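PDB 4QDG: putative adhesin from Bacteroides thetaiotaomicron, which probably acts as an adhesin or anchor component of Bacteroides pili, being a putative outer-membrane lipoprotein of the FimB/Mfa2 family within the fimbrillin superfamily. Local coordinates for residues V155-M160 against L236-K241; V245-I250 against F283-N288; A203-T208 against V214-A219; I253-M258 against W291-I296. All coordinates share one frame; numbering follows the deposited sequence.

Contact 1 (V155-M160 against L236-K241)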
loop_
_atom_site.group_PDB
_atom_site.type_symbol
_atom_site.label_atom_id
_atom_site.label_comp_id
_atom_site.label_asym_id
_atom_site.label_seq_id
_atom_site.Cartn_x
_atom_site.Cartn_y
_atom_site.Cartn_z
ATOM N N VAL A 155 8.595 8.219 -9.827
ATOM C CA VAL A 155 9.538 9.316 -9.710
ATOM C C VAL A 155 9.923 9.750 -11.098
ATOM O O VAL A 155 10.377 8.928 -11.882
ATOM C CB VAL A 155 10.768 8.927 -8.841
ATOM C CG1 VAL A 155 11.721 10.107 -8.694
ATOM C CG2 VAL A 155 10.319 8.421 -7.455
ATOM N N VAL A 156 9.759 11.049 -11.408
ATOM C CA VAL A 156 10.091 11.603 -12.711
ATOM C C VAL A 156 11.197 12.667 -12.582
ATOM O O VAL A 156 11.160 13.493 -11.674
ATOM C CB VAL A 156 8.833 12.149 -13.434
ATOM C CG1 VAL A 156 9.188 12.897 -14.725
ATOM C CG2 VAL A 156 7.846 11.020 -13.739
ATOM N N LEU A 157 12.198 12.603 -13.483
ATOM C CA LEU A 157 13.271 13.590 -13.593
ATOM C C LEU A 157 13.060 14.312 -14.899
ATOM O O LEU A 157 12.975 13.673 -15.943
ATOM C CB LEU A 157 14.675 12.973 -13.494
ATOM C CG LEU A 157 14.975 12.028 -12.329
ATOM C CD1 LEU A 157 16.398 11.580 -12.388
ATOM C CD2 LEU A 157 14.686 12.698 -10.975
ATOM N N GLN A 158 12.851 15.641 -14.826
ATOM C CA GLN A 158 12.543 16.485 -15.971
ATOM C C GLN A 158 13.440 17.703 -16.028
ATOM O O GLN A 158 13.571 18.404 -15.043
ATOM C CB GLN A 158 11.085 16.934 -15.879
ATOM C CG GLN A 158 10.613 17.810 -17.062
ATOM C CD GLN A 158 9.113 17.874 -17.175
ATOM O OE1 GLN A 158 8.383 17.021 -16.645
ATOM N NE2 GLN A 158 8.624 18.859 -17.913
ATOM N N GLN A 159 14.037 17.983 -17.179
ATOM C CA GLN A 159 14.860 19.201 -17.283
ATOM C C GLN A 159 13.954 20.399 -17.421
ATOM O O GLN A 159 13.004 20.352 -18.189
ATOM C CB GLN A 159 15.842 19.136 -18.443
ATOM C CG GLN A 159 17.088 18.363 -18.088
ATOM C CD GLN A 159 18.257 18.865 -18.869
ATOM O OE1 GLN A 159 18.681 20.013 -18.708
ATOM N NE2 GLN A 159 18.793 18.013 -19.735
HETATM N N MSE A 160 14.221 21.447 -16.636
HETATM C CA MSE A 160 13.513 22.723 -16.652
HETATM C C MSE A 160 13.526 23.346 -18.056
HETATM O O MSE A 160 12.501 23.877 -18.484
HETATM C CB MSE A 160 14.159 23.674 -15.658
HETATM C CG MSE A 160 13.290 24.853 -15.324
HETATM SE SE MSE A 160 14.333 26.284 -14.527
HETATM C CE MSE A 160 15.153 26.971 -16.149
ATOM N N LEU A 236 13.639 8.908 -0.004
ATOM C CA LEU A 236 13.662 8.737 -1.452
ATOM C C LEU A 236 15.035 9.229 -1.870
ATOM O O LEU A 236 15.431 10.341 -1.492
ATOM C CB LEU A 236 12.541 9.417 -2.239
ATOM C CG LEU A 236 12.762 9.482 -3.764
ATOM C CD1 LEU A 236 12.588 8.099 -4.422
ATOM C CD2 LEU A 236 11.843 10.493 -4.410
ATOM N N THR A 237 15.799 8.384 -2.577
ATOM C CA THR A 237 17.163 8.758 -2.997
ATOM C C THR A 237 17.324 8.579 -4.497
ATOM O O THR A 237 16.914 7.549 -5.042
ATOM C CB THR A 237 18.226 7.937 -2.203
ATOM O OG1 THR A 237 18.026 8.153 -0.807
ATOM C CG2 THR A 237 19.648 8.328 -2.547
ATOM N N VAL A 238 17.923 9.596 -5.158
ATOM C CA VAL A 238 18.205 9.564 -6.587
ATOM C C VAL A 238 19.710 9.857 -6.733
ATOM O O VAL A 238 20.191 10.907 -6.308
ATOM C CB VAL A 238 17.300 10.471 -7.465
ATOM C CG1 VAL A 238 17.648 10.289 -8.945
ATOM C CG2 VAL A 238 15.824 10.152 -7.240
ATOM N N ARG A 239 20.451 8.875 -7.263
ATOM C CA ARG A 239 21.905 8.954 -7.387
ATOM C C ARG A 239 22.370 8.870 -8.823
ATOM O O ARG A 239 21.876 8.002 -9.563
ATOM C CB ARG A 239 22.524 7.801 -6.590
ATOM C CG ARG A 239 24.034 7.872 -6.339
ATOM C CD ARG A 239 24.500 6.884 -5.276
ATOM N NE ARG A 239 23.871 5.586 -5.462
ATOM C CZ ARG A 239 23.014 5.024 -4.617
ATOM N NH1 ARG A 239 22.742 5.600 -3.450
ATOM N NH2 ARG A 239 22.446 3.865 -4.917
ATOM N N ARG A 240 23.316 9.773 -9.223
ATOM C CA ARG A 240 23.974 9.714 -10.541
ATOM C C ARG A 240 24.956 8.554 -10.487
ATOM O O ARG A 240 25.837 8.579 -9.624
ATOM C CB ARG A 240 24.736 11.012 -10.882
ATOM C CG ARG A 240 23.909 12.265 -11.125
ATOM C CD ARG A 240 24.735 13.353 -11.827
ATOM N NE ARG A 240 25.783 13.900 -10.959
ATOM C CZ ARG A 240 25.783 15.130 -10.449
ATOM N NH1 ARG A 240 24.811 15.983 -10.751
ATOM N NH2 ARG A 240 26.766 15.521 -9.652
ATOM N N LYS A 241 24.791 7.528 -11.356
ATOM C CA LYS A 241 25.631 6.315 -11.402
ATOM C C LYS A 241 27.139 6.606 -11.588
ATOM O O LYS A 241 27.963 6.023 -10.876
ATOM C CB LYS A 241 25.139 5.379 -12.525
ATOM C CG LYS A 241 24.073 4.417 -12.045
ATOM C CD LYS A 241 23.130 3.986 -13.134
ATOM C CE LYS A 241 23.347 2.585 -13.624
ATOM N NZ LYS A 241 22.419 2.287 -14.743
#
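Val-155 and Leu-236 meet tip to tip between two facing beta layers, an arrangement of the beta-sandwich kind and in keeping with the transthyretin-like clan of the family. The evidence is in the spacing: the axes of strands 155-159 and 236-240 approach to 10.2 Å and cross at -41°, too far apart for backbone pairing and a spacing at which the layers meet through side chains.

Leu-236 can be followed outward. Its CB and CG serve as a stalk, since neither comes as near to Val-155 as the methyls beyond them. With CG anti to the backbone N (chi1 167°), the side chain extends toward Val-155, so that both methyls reach it. CD1 comes to Val-155 CG2 at 3.8 Å, while CD2 approaches that same CG2 at 4.0 Å, so a single valine methyl is met by both prongs of the leucine. Leu-236 also touches Ile-250, and Val-155 touches Leu-221.

One step further along the strands the approach changes. Leu-157 and Val-238 run past each other in opposite directions and meet through the flank of the valine, with Phe-170 and Ile-248 against Leu-157 and Phe-172 against Val-238. Strand alternation sends Thr-237 and Arg-239 to the outer face, where Arg-239 makes salt bridges to Glu-171, Glu-173 and Glu-246. The two methyls of Val-238 divide the work between the partners: CG2 lies 4.4 Å from Val-155 CG1, a loose approach, whereas CG1 packs against Leu-157 CD1 at 3.9 Å.

Contact 2 (V245-I250 against F283-N288); sequences VEIINI and FFLSPN
Ile-248 and Phe-283 face each other with their CA atoms 8.7 Å apart, and Ile-247 and Leu-285 with theirs 9.3 Å apart, separations that place the two backbones in different layers joined through side chains alone.

The Phe-283 ring receives its neighbours from two directions. Over one face comes Ile-248 CD1, in a CH-pi contact 4.0 Å from the ring centroid and 29° off the normal. The displacement is toward the root of the ring, as the 3.6 Å from Ile-248 CD1 to Phe-283 CG attests. With chi1 at -59°, Ile-248 CG1 is anti to the carbonyl carbon and carries CD1 over that root, while CG2, anti to the backbone N, faces CE2 and CZ at the far half, Ile-248 CG2 lying 3.8 Å from Phe-283 CE2. Ile-250 instead meets the rim, its CD1 near the ring plane and 4.0 Å from Phe-283 CZ.

Ile-247 can join its neighbour in facing the same layer because of a classic beta bulge: Ile-247 and Ile-248 both lie opposite Val-238 in the adjoining strand, which breaks the usual alternation. Ile-247 also touches Arg-240.

Leu-285 crosses Ile-247 at roughly a right angle, with its CD2 3.9 Å from Ile-247 CD1. Leu-157, from the strand beside 283-285, packs against both Leu-285 and Ile-248.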
loop_
_atom_site.group_PDB
_atom_site.type_symbol
_atom_site.label_atom_id
_atom_site.label_comp_id
_atom_site.label_asym_id
_atom_site.label_seq_id
_atom_site.Cartn_x
_atom_site.Cartn_y
_atom_site.Cartn_z
ATOM N N VAL A 245 26.959 10.700 -6.963
ATOM C CA VAL A 245 26.368 11.855 -6.292
ATOM C C VAL A 245 24.872 11.651 -6.128
ATOM O O VAL A 245 24.174 11.300 -7.090
ATOM C CB VAL A 245 26.671 13.202 -6.984
ATOM C CG1 VAL A 245 25.910 14.338 -6.315
ATOM C CG2 VAL A 245 28.164 13.494 -6.987
ATOM N N GLU A 246 24.380 11.867 -4.902
ATOM C CA GLU A 246 22.952 11.761 -4.623
ATOM C C GLU A 246 22.342 13.123 -4.830
ATOM O O GLU A 246 22.481 13.989 -3.975
ATOM C CB GLU A 246 22.689 11.231 -3.211
ATOM C CG GLU A 246 23.091 9.779 -3.028
ATOM C CD GLU A 246 22.990 9.264 -1.602
ATOM O OE1 GLU A 246 22.612 10.063 -0.711
ATOM O OE2 GLU A 246 23.251 8.057 -1.382
ATOM N N ILE A 247 21.711 13.329 -5.983
ATOM C CA ILE A 247 21.126 14.621 -6.381
ATOM C C ILE A 247 19.830 14.907 -5.605
ATOM O O ILE A 247 19.504 16.072 -5.388
ATOM C CB ILE A 247 20.943 14.713 -7.933
ATOM C CG1 ILE A 247 20.056 13.593 -8.500
ATOM C CG2 ILE A 247 22.314 14.736 -8.623
ATOM C CD1 ILE A 247 19.195 14.018 -9.708
ATOM N N ILE A 248 19.102 13.839 -5.196
ATOM C CA ILE A 248 17.870 13.885 -4.401
ATOM C C ILE A 248 18.019 12.883 -3.236
ATOM O O ILE A 248 18.426 11.729 -3.439
ATOM C CB ILE A 248 16.566 13.636 -5.245
ATOM C CG1 ILE A 248 16.411 14.661 -6.374
ATOM C CG2 ILE A 248 15.311 13.660 -4.366
ATOM C CD1 ILE A 248 15.701 14.135 -7.617
ATOM N N ASN A 249 17.736 13.351 -2.019
ATOM C CA ASN A 249 17.771 12.576 -0.792
ATOM C C ASN A 249 16.854 13.270 0.176
ATOM O O ASN A 249 17.268 14.179 0.907
ATOM C CB ASN A 249 19.183 12.397 -0.225
ATOM C CG ASN A 249 19.217 11.504 0.996
ATOM O OD1 ASN A 249 18.673 10.405 1.011
ATOM N ND2 ASN A 249 19.899 11.939 2.027
ATOM N N ILE A 250 15.589 12.860 0.157
ATOM C CA ILE A 250 14.565 13.560 0.914
ATOM C C ILE A 250 13.785 12.666 1.857
ATOM O O ILE A 250 13.629 11.472 1.583
ATOM C CB ILE A 250 13.567 14.214 -0.111
ATOM C CG1 ILE A 250 12.905 13.147 -1.041
ATOM C CG2 ILE A 250 14.231 15.338 -0.924
ATOM C CD1 ILE A 250 11.530 13.393 -1.419
ATOM N N PHE A 283 10.612 15.885 -10.276
ATOM C CA PHE A 283 11.724 16.710 -9.834
ATOM C C PHE A 283 12.315 17.394 -11.072
ATOM O O PHE A 283 12.538 16.741 -12.097
ATOM C CB PHE A 283 12.775 15.874 -9.076
ATOM C CG PHE A 283 12.280 15.245 -7.787
ATOM C CD1 PHE A 283 11.606 14.029 -7.798
ATOM C CD2 PHE A 283 12.518 15.855 -6.562
ATOM C CE1 PHE A 283 11.149 13.449 -6.605
ATOM C CE2 PHE A 283 12.059 15.279 -5.374
ATOM C CZ PHE A 283 11.384 14.072 -5.404
ATOM N N PHE A 284 12.541 18.706 -10.988
ATOM C CA PHE A 284 13.088 19.463 -12.120
ATOM C C PHE A 284 14.595 19.619 -11.961
ATOM O O PHE A 284 15.082 19.873 -10.855
ATOM C CB PHE A 284 12.378 20.815 -12.298
ATOM C CG PHE A 284 10.911 20.610 -12.576
ATOM C CD1 PHE A 284 10.462 20.355 -13.872
ATOM C CD2 PHE A 284 9.985 20.599 -11.539
ATOM C CE1 PHE A 284 9.106 20.138 -14.126
ATOM C CE2 PHE A 284 8.644 20.345 -11.786
ATOM C CZ PHE A 284 8.211 20.101 -13.074
ATOM N N LEU A 285 15.323 19.377 -13.062
ATOM C CA LEU A 285 16.781 19.418 -13.070
ATOM C C LEU A 285 17.308 20.536 -13.933
ATOM O O LEU A 285 16.719 20.890 -14.954
ATOM C CB LEU A 285 17.395 18.079 -13.560
ATOM C CG LEU A 285 16.880 16.763 -12.918
ATOM C CD1 LEU A 285 17.631 15.557 -13.479
ATOM C CD2 LEU A 285 16.959 16.796 -11.390
ATOM N N SER A 286 18.449 21.064 -13.516
ATOM C CA SER A 286 19.228 22.063 -14.233
ATOM C C SER A 286 20.093 21.338 -15.309
ATOM O O SER A 286 20.218 20.103 -15.216
ATOM C CB SER A 286 20.081 22.844 -13.242
ATOM O OG SER A 286 20.798 21.962 -12.402
ATOM N N PRO A 287 20.691 22.033 -16.332
ATOM C CA PRO A 287 21.487 21.313 -17.361
ATOM C C PRO A 287 22.607 20.424 -16.819
ATOM O O PRO A 287 22.918 19.423 -17.463
ATOM C CB PRO A 287 22.059 22.430 -18.225
ATOM C CG PRO A 287 21.054 23.528 -18.094
ATOM C CD PRO A 287 20.605 23.472 -16.650
ATOM N N ASN A 288 23.151 20.721 -15.616
ATOM C CA ASN A 288 24.203 19.911 -14.981
ATOM C C ASN A 288 23.624 18.664 -14.263
ATOM O O ASN A 288 24.377 17.912 -13.627
ATOM C CB ASN A 288 25.020 20.765 -14.000
ATOM C CG ASN A 288 24.227 21.401 -12.876
ATOM O OD1 ASN A 288 22.998 21.415 -12.875
ATOM N ND2 ASN A 288 24.918 21.965 -11.898
#

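Contact 3 (A203-T208 against V214-A219); sequences ASAGFT and VVVAYA
Val-216, with chi1 at -54°, has CG1 anti to its carbonyl carbon and CG2 between the backbone N and that carbon, and this splits its methyls between two alanines of the partner strand. CG1 meets Ala-205 CB at 3.7 Å, while CG2 lies 4.0 Å from Ala-203 CB. Val-214, its CG1 anti to N (chi1 -176°), turns CG1 to Ala-205 and CG2 to the Thr-208 methyl (Val-214 CG2 to Thr-208 CG2, 3.7 Å).

The backbones form an antiparallel beta hairpin. Ala-203 and Val-216 are a hydrogen-bonded pair, Ala-203 N to Val-216 O 2.9 Å and Val-216 N to Ala-203 O 2.8 Å; Ser-204 and Val-215 follow as a non-hydrogen-bonded pair. Val-214 is then gripped by two successive residues: its O accepts from Ala-205 N, and its N donates to Gly-206 O in a nearly straight bond (2.8 Å, 176°). At the backbone angles of Gly-206 a CB would jam against Ala-205 O, which by itself calls for glycine.

Ser-204 OG, on the opposite face from Ala-203, bonds to Glu-213. Beyond the pair, strand 213-223 continues the sheet by pairing antiparallel with strand 140-159, whose Val-156 and Gln-158 touch Val-216, while Arg-154 makes a cation-pi contact with Tyr-218.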
loop_
_atom_site.group_PDB
_atom_site.type_symbol
_atom_site.label_atom_id
_atom_site.label_comp_id
_atom_site.label_asym_id
_atom_site.label_seq_id
_atom_site.Cartn_x
_atom_site.Cartn_y
_atom_site.Cartn_z
ATOM N N ALA A 203 9.983 8.799 -20.813
ATOM C CA ALA A 203 8.614 9.119 -21.220
ATOM C C ALA A 203 8.572 10.495 -21.862
ATOM O O ALA A 203 9.504 11.276 -21.703
ATOM C CB ALA A 203 7.667 9.059 -20.026
ATOM N N SER A 204 7.486 10.782 -22.582
ATOM C CA SER A 204 7.239 12.056 -23.245
ATOM C C SER A 204 6.455 13.007 -22.327
ATOM O O SER A 204 5.500 12.587 -21.678
ATOM C CB SER A 204 6.458 11.827 -24.534
ATOM O OG SER A 204 6.440 13.011 -25.309
ATOM N N ALA A 205 6.886 14.269 -22.249
ATOM C CA ALA A 205 6.209 15.314 -21.480
ATOM C C ALA A 205 5.691 16.405 -22.442
ATOM O O ALA A 205 5.482 17.553 -22.048
ATOM C CB ALA A 205 7.154 15.906 -20.441
ATOM N N GLY A 206 5.494 16.036 -23.708
ATOM C CA GLY A 206 5.010 16.976 -24.703
ATOM C C GLY A 206 6.133 17.626 -25.477
ATOM O O GLY A 206 7.225 17.066 -25.578
ATOM N N PHE A 207 5.865 18.813 -26.032
ATOM C CA PHE A 207 6.785 19.561 -26.876
ATOM C C PHE A 207 6.997 20.989 -26.428
ATOM O O PHE A 207 6.107 21.590 -25.838
ATOM C CB PHE A 207 6.230 19.584 -28.313
ATOM C CG PHE A 207 6.229 18.219 -28.962
ATOM C CD1 PHE A 207 5.187 17.325 -28.740
ATOM C CD2 PHE A 207 7.296 17.810 -29.752
ATOM C CE1 PHE A 207 5.222 16.036 -29.278
ATOM C CE2 PHE A 207 7.330 16.523 -30.296
ATOM C CZ PHE A 207 6.296 15.642 -30.050
ATOM N N THR A 208 8.180 21.534 -26.739
ATOM C CA THR A 208 8.520 22.930 -26.496
ATOM C C THR A 208 7.970 23.764 -27.678
ATOM O O THR A 208 7.658 23.203 -28.736
ATOM C CB THR A 208 10.045 23.135 -26.325
ATOM O OG1 THR A 208 10.721 22.921 -27.571
ATOM C CG2 THR A 208 10.640 22.300 -25.203
ATOM N N VAL A 214 9.940 16.889 -25.163
ATOM C CA VAL A 214 10.490 16.889 -23.812
ATOM C C VAL A 214 10.488 15.433 -23.349
ATOM O O VAL A 214 9.424 14.811 -23.241
ATOM C CB VAL A 214 9.728 17.830 -22.829
ATOM C CG1 VAL A 214 10.409 17.853 -21.446
ATOM C CG2 VAL A 214 9.609 19.233 -23.410
ATOM N N VAL A 215 11.687 14.888 -23.124
ATOM C CA VAL A 215 11.879 13.491 -22.731
ATOM C C VAL A 215 12.352 13.475 -21.289
ATOM O O VAL A 215 13.356 14.094 -20.927
ATOM C CB VAL A 215 12.831 12.722 -23.690
ATOM C CG1 VAL A 215 13.043 11.281 -23.215
ATOM C CG2 VAL A 215 12.294 12.729 -25.112
ATOM N N VAL A 216 11.574 12.790 -20.464
ATOM C CA VAL A 216 11.838 12.701 -19.044
ATOM C C VAL A 216 12.280 11.283 -18.698
ATOM O O VAL A 216 12.023 10.344 -19.452
ATOM C CB VAL A 216 10.587 13.153 -18.219
ATOM C CG1 VAL A 216 10.117 14.534 -18.640
ATOM C CG2 VAL A 216 9.448 12.160 -18.316
ATOM N N ALA A 217 12.914 11.146 -17.548
ATOM C CA ALA A 217 13.308 9.867 -16.966
ATOM C C ALA A 217 12.254 9.493 -15.937
ATOM O O ALA A 217 11.721 10.375 -15.245
ATOM C CB ALA A 217 14.686 9.996 -16.310
ATOM N N TYR A 218 11.946 8.211 -15.807
ATOM C CA TYR A 218 10.991 7.788 -14.783
ATOM C C TYR A 218 11.450 6.500 -14.160
ATOM O O TYR A 218 12.158 5.731 -14.805
ATOM C CB TYR A 218 9.545 7.643 -15.333
ATOM C CG TYR A 218 9.310 6.384 -16.136
ATOM C CD1 TYR A 218 8.941 5.193 -15.511
ATOM C CD2 TYR A 218 9.444 6.382 -17.517
ATOM C CE1 TYR A 218 8.756 4.018 -16.243
ATOM C CE2 TYR A 218 9.262 5.211 -18.262
ATOM C CZ TYR A 218 8.926 4.031 -17.618
ATOM O OH TYR A 218 8.754 2.880 -18.343
ATOM N N ALA A 219 11.021 6.270 -12.915
ATOM C CA ALA A 219 11.193 5.061 -12.134
ATOM C C ALA A 219 9.912 4.793 -11.319
ATOM O O ALA A 219 9.387 5.690 -10.660
ATOM C CB ALA A 219 12.381 5.180 -11.206
#

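Contact 4 (I253-M258 against W291-I296)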
loop_
_atom_site.group_PDB
_atom_site.type_symbol
_atom_site.label_atom_id
_atom_site.label_comp_id
_atom_site.label_asym_id
_atom_site.label_seq_id
_atom_site.Cartn_x
_atom_site.Cartn_y
_atom_site.Cartn_z
ATOM N N ILE A 253 7.939 10.970 3.261
ATOM C CA ILE A 253 6.633 11.171 3.888
ATOM C C ILE A 253 6.329 12.678 4.075
ATOM O O ILE A 253 5.227 13.132 3.719
ATOM C CB ILE A 253 6.496 10.345 5.184
ATOM C CG1 ILE A 253 6.467 8.854 4.800
ATOM C CG2 ILE A 253 5.244 10.747 5.957
ATOM C CD1 ILE A 253 5.853 7.967 5.671
ATOM N N ASN A 254 7.322 13.441 4.519
ATOM C CA ASN A 254 7.238 14.893 4.677
ATOM C C ASN A 254 6.903 15.599 3.370
ATOM O O ASN A 254 6.102 16.528 3.374
ATOM C CB ASN A 254 8.563 15.450 5.206
ATOM C CG ASN A 254 8.878 15.058 6.626
ATOM O OD1 ASN A 254 8.286 14.146 7.215
ATOM N ND2 ASN A 254 9.877 15.700 7.182
ATOM N N TYR A 255 7.502 15.141 2.262
ATOM C CA TYR A 255 7.301 15.709 0.931
ATOM C C TYR A 255 5.895 15.393 0.459
ATOM O O TYR A 255 5.229 16.307 0.028
ATOM C CB TYR A 255 8.390 15.214 -0.052
ATOM C CG TYR A 255 9.608 16.110 -0.053
ATOM C CD1 TYR A 255 10.430 16.206 1.071
ATOM C CD2 TYR A 255 9.875 16.954 -1.129
ATOM C CE1 TYR A 255 11.512 17.087 1.107
ATOM C CE2 TYR A 255 10.927 17.868 -1.087
ATOM C CZ TYR A 255 11.761 17.913 0.024
ATOM O OH TYR A 255 12.837 18.771 0.043
ATOM N N LEU A 256 5.383 14.177 0.706
ATOM C CA LEU A 256 4.009 13.832 0.279
ATOM C C LEU A 256 2.970 14.603 1.076
ATOM O O LEU A 256 1.928 14.958 0.539
ATOM C CB LEU A 256 3.704 12.317 0.373
ATOM C CG LEU A 256 4.619 11.362 -0.383
ATOM C CD1 LEU A 256 4.260 9.934 -0.050
ATOM C CD2 LEU A 256 4.568 11.601 -1.876
ATOM N N LEU A 257 3.261 14.847 2.360
ATOM C CA LEU A 257 2.368 15.571 3.246
ATOM C C LEU A 257 2.344 17.063 2.861
ATOM O O LEU A 257 1.416 17.738 3.277
ATOM C CB LEU A 257 2.753 15.355 4.735
ATOM C CG LEU A 257 2.524 13.937 5.326
ATOM C CD1 LEU A 257 3.067 13.841 6.758
ATOM C CD2 LEU A 257 1.049 13.512 5.274
HETATM N N MSE A 258 3.299 17.560 2.018
HETATM C CA MSE A 258 3.225 18.955 1.528
HETATM C C MSE A 258 2.060 19.058 0.518
HETATM O O MSE A 258 1.479 20.129 0.379
HETATM C CB MSE A 258 4.532 19.475 0.897
HETATM C CG MSE A 258 5.695 19.585 1.845
HETATM SE SE MSE A 258 7.393 19.735 0.812
HETATM C CE MSE A 258 8.696 19.567 2.395
ATOM N N TRP A 291 19.350 18.822 -8.892
ATOM C CA TRP A 291 17.953 19.114 -8.614
ATOM C C TRP A 291 17.735 20.600 -8.257
ATOM O O TRP A 291 18.429 21.140 -7.388
ATOM C CB TRP A 291 17.444 18.173 -7.500
ATOM C CG TRP A 291 16.080 18.492 -6.961
ATOM C CD1 TRP A 291 14.978 18.866 -7.676
ATOM C CD2 TRP A 291 15.642 18.326 -5.609
ATOM N NE1 TRP A 291 13.907 19.047 -6.836
ATOM C CE2 TRP A 291 14.272 18.684 -5.566
ATOM C CE3 TRP A 291 16.265 17.890 -4.430
ATOM C CZ2 TRP A 291 13.523 18.646 -4.383
ATOM C CZ3 TRP A 291 15.513 17.837 -3.262
ATOM C CH2 TRP A 291 14.166 18.224 -3.243
ATOM N N ILE A 292 16.763 21.249 -8.936
ATOM C CA ILE A 292 16.364 22.637 -8.653
ATOM C C ILE A 292 15.407 22.547 -7.459
ATOM O O ILE A 292 14.231 22.188 -7.603
ATOM C CB ILE A 292 15.759 23.347 -9.893
ATOM C CG1 ILE A 292 16.681 23.198 -11.117
ATOM C CG2 ILE A 292 15.461 24.834 -9.579
ATOM C CD1 ILE A 292 16.063 23.553 -12.479
ATOM N N LYS A 293 15.951 22.787 -6.259
ATOM C CA LYS A 293 15.247 22.607 -4.999
ATOM C C LYS A 293 14.310 23.791 -4.693
ATOM O O LYS A 293 14.424 24.431 -3.647
ATOM C CB LYS A 293 16.276 22.360 -3.891
ATOM C CG LYS A 293 15.737 21.511 -2.730
ATOM C CD LYS A 293 16.846 21.154 -1.729
ATOM C CE LYS A 293 16.355 20.272 -0.599
ATOM N NZ LYS A 293 17.403 19.297 -0.162
ATOM N N THR A 294 13.324 24.043 -5.594
ATOM C CA THR A 294 12.350 25.136 -5.458
ATOM C C THR A 294 10.901 24.599 -5.453
ATOM O O THR A 294 10.213 24.672 -4.428
ATOM C CB THR A 294 12.572 26.184 -6.534
ATOM O OG1 THR A 294 12.423 25.583 -7.816
ATOM C CG2 THR A 294 13.944 26.874 -6.420
ATOM N N TYR A 295 10.459 24.045 -6.594
ATOM C CA TYR A 295 9.125 23.477 -6.821
ATOM C C TYR A 295 9.218 22.101 -7.425
ATOM O O TYR A 295 10.084 21.844 -8.265
ATOM C CB TYR A 295 8.294 24.356 -7.769
ATOM C CG TYR A 295 8.044 25.761 -7.278
ATOM C CD1 TYR A 295 8.985 26.765 -7.470
ATOM C CD2 TYR A 295 6.854 26.092 -6.641
ATOM C CE1 TYR A 295 8.767 28.061 -7.004
ATOM C CE2 TYR A 295 6.618 27.385 -6.176
ATOM C CZ TYR A 295 7.574 28.372 -6.369
ATOM O OH TYR A 295 7.327 29.646 -5.914
ATOM N N ILE A 296 8.334 21.219 -6.984
ATOM C CA ILE A 296 8.169 19.860 -7.506
ATOM C C ILE A 296 6.675 19.646 -7.816
ATOM O O ILE A 296 5.832 20.493 -7.492
ATOM C CB ILE A 296 8.742 18.744 -6.565
ATOM C CG1 ILE A 296 8.059 18.735 -5.180
ATOM C CG2 ILE A 296 10.291 18.802 -6.472
ATOM C CD1 ILE A 296 8.191 17.406 -4.399
#
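Tyr-255 and Trp-291 reach toward each other from opposite directions, and the indole corner atom CH2 is the point of meeting. Tyr-255 OH lies 3.6 Å from Trp-291 CH2, arriving at the edge of the indole near its plane, and Tyr-255 CE2 follows at 3.9 Å from the same atom. The other near neighbour is Ile-296, crossing the tyrosine at about a right angle. Its CG1 lies between the backbone N and the carbonyl carbon (chi1 60°), and from there CD1 reaches the edge of the phenol, in its plane and 3.7 Å from Tyr-255 CD2.

Each ring also has an aliphatic group over one face, offset toward the rim in both cases. Met-258, a selenomethionine one turn along the helix, puts CE 3.9 Å above the Tyr-255 plane, and Lys-293 lays CG 3.6 Å above the Trp-291 plane. The lysine then runs on, so that CE comes within 3.9 Å of Tyr-255 OH.

In the fold, helix 252-263, which directly follows strand 246-251, is packed through Tyr-255 against strands 246-251, 278-285 and 295-298. An inverse gamma turn centred on Lys-293 bends the chain between Trp-291 and Ile-296.

Further out, Trp-291 is set edge-to-face with Phe-283 and touches Ile-248. Ile-250 and Ile-305 contact both Tyr-255 and Trp-291, and Met-281 supports the tyrosine from strand 278-285.

In the fold
Contacts 1 and 2 share one interlayer core, their centres 5 Å apart: Val-238 N lies 2.8 Å from Ile-248 O, a probable hydrogen bond. Contact 4 extends this core, the centres of contacts 2 and 4 being about 12 Å apart, and their segments alternate in sequence; Phe-284 O and Ile-292 N, 2.9 Å apart, probably bond. Contact 3 flanks the other side of strand 140-159, where Val-155 N reaches Ala-219 O at 2.8 Å, and does not touch contacts 2 or 4. Toward the magnesium site of Asn-151, Leu-273 and Glu-276, side-chain distances are about 9 Å (Tyr-255 to Leu-273), 11 Å (Val-155 to Asn-151) and 12 Å (Ile-250 to Leu-273).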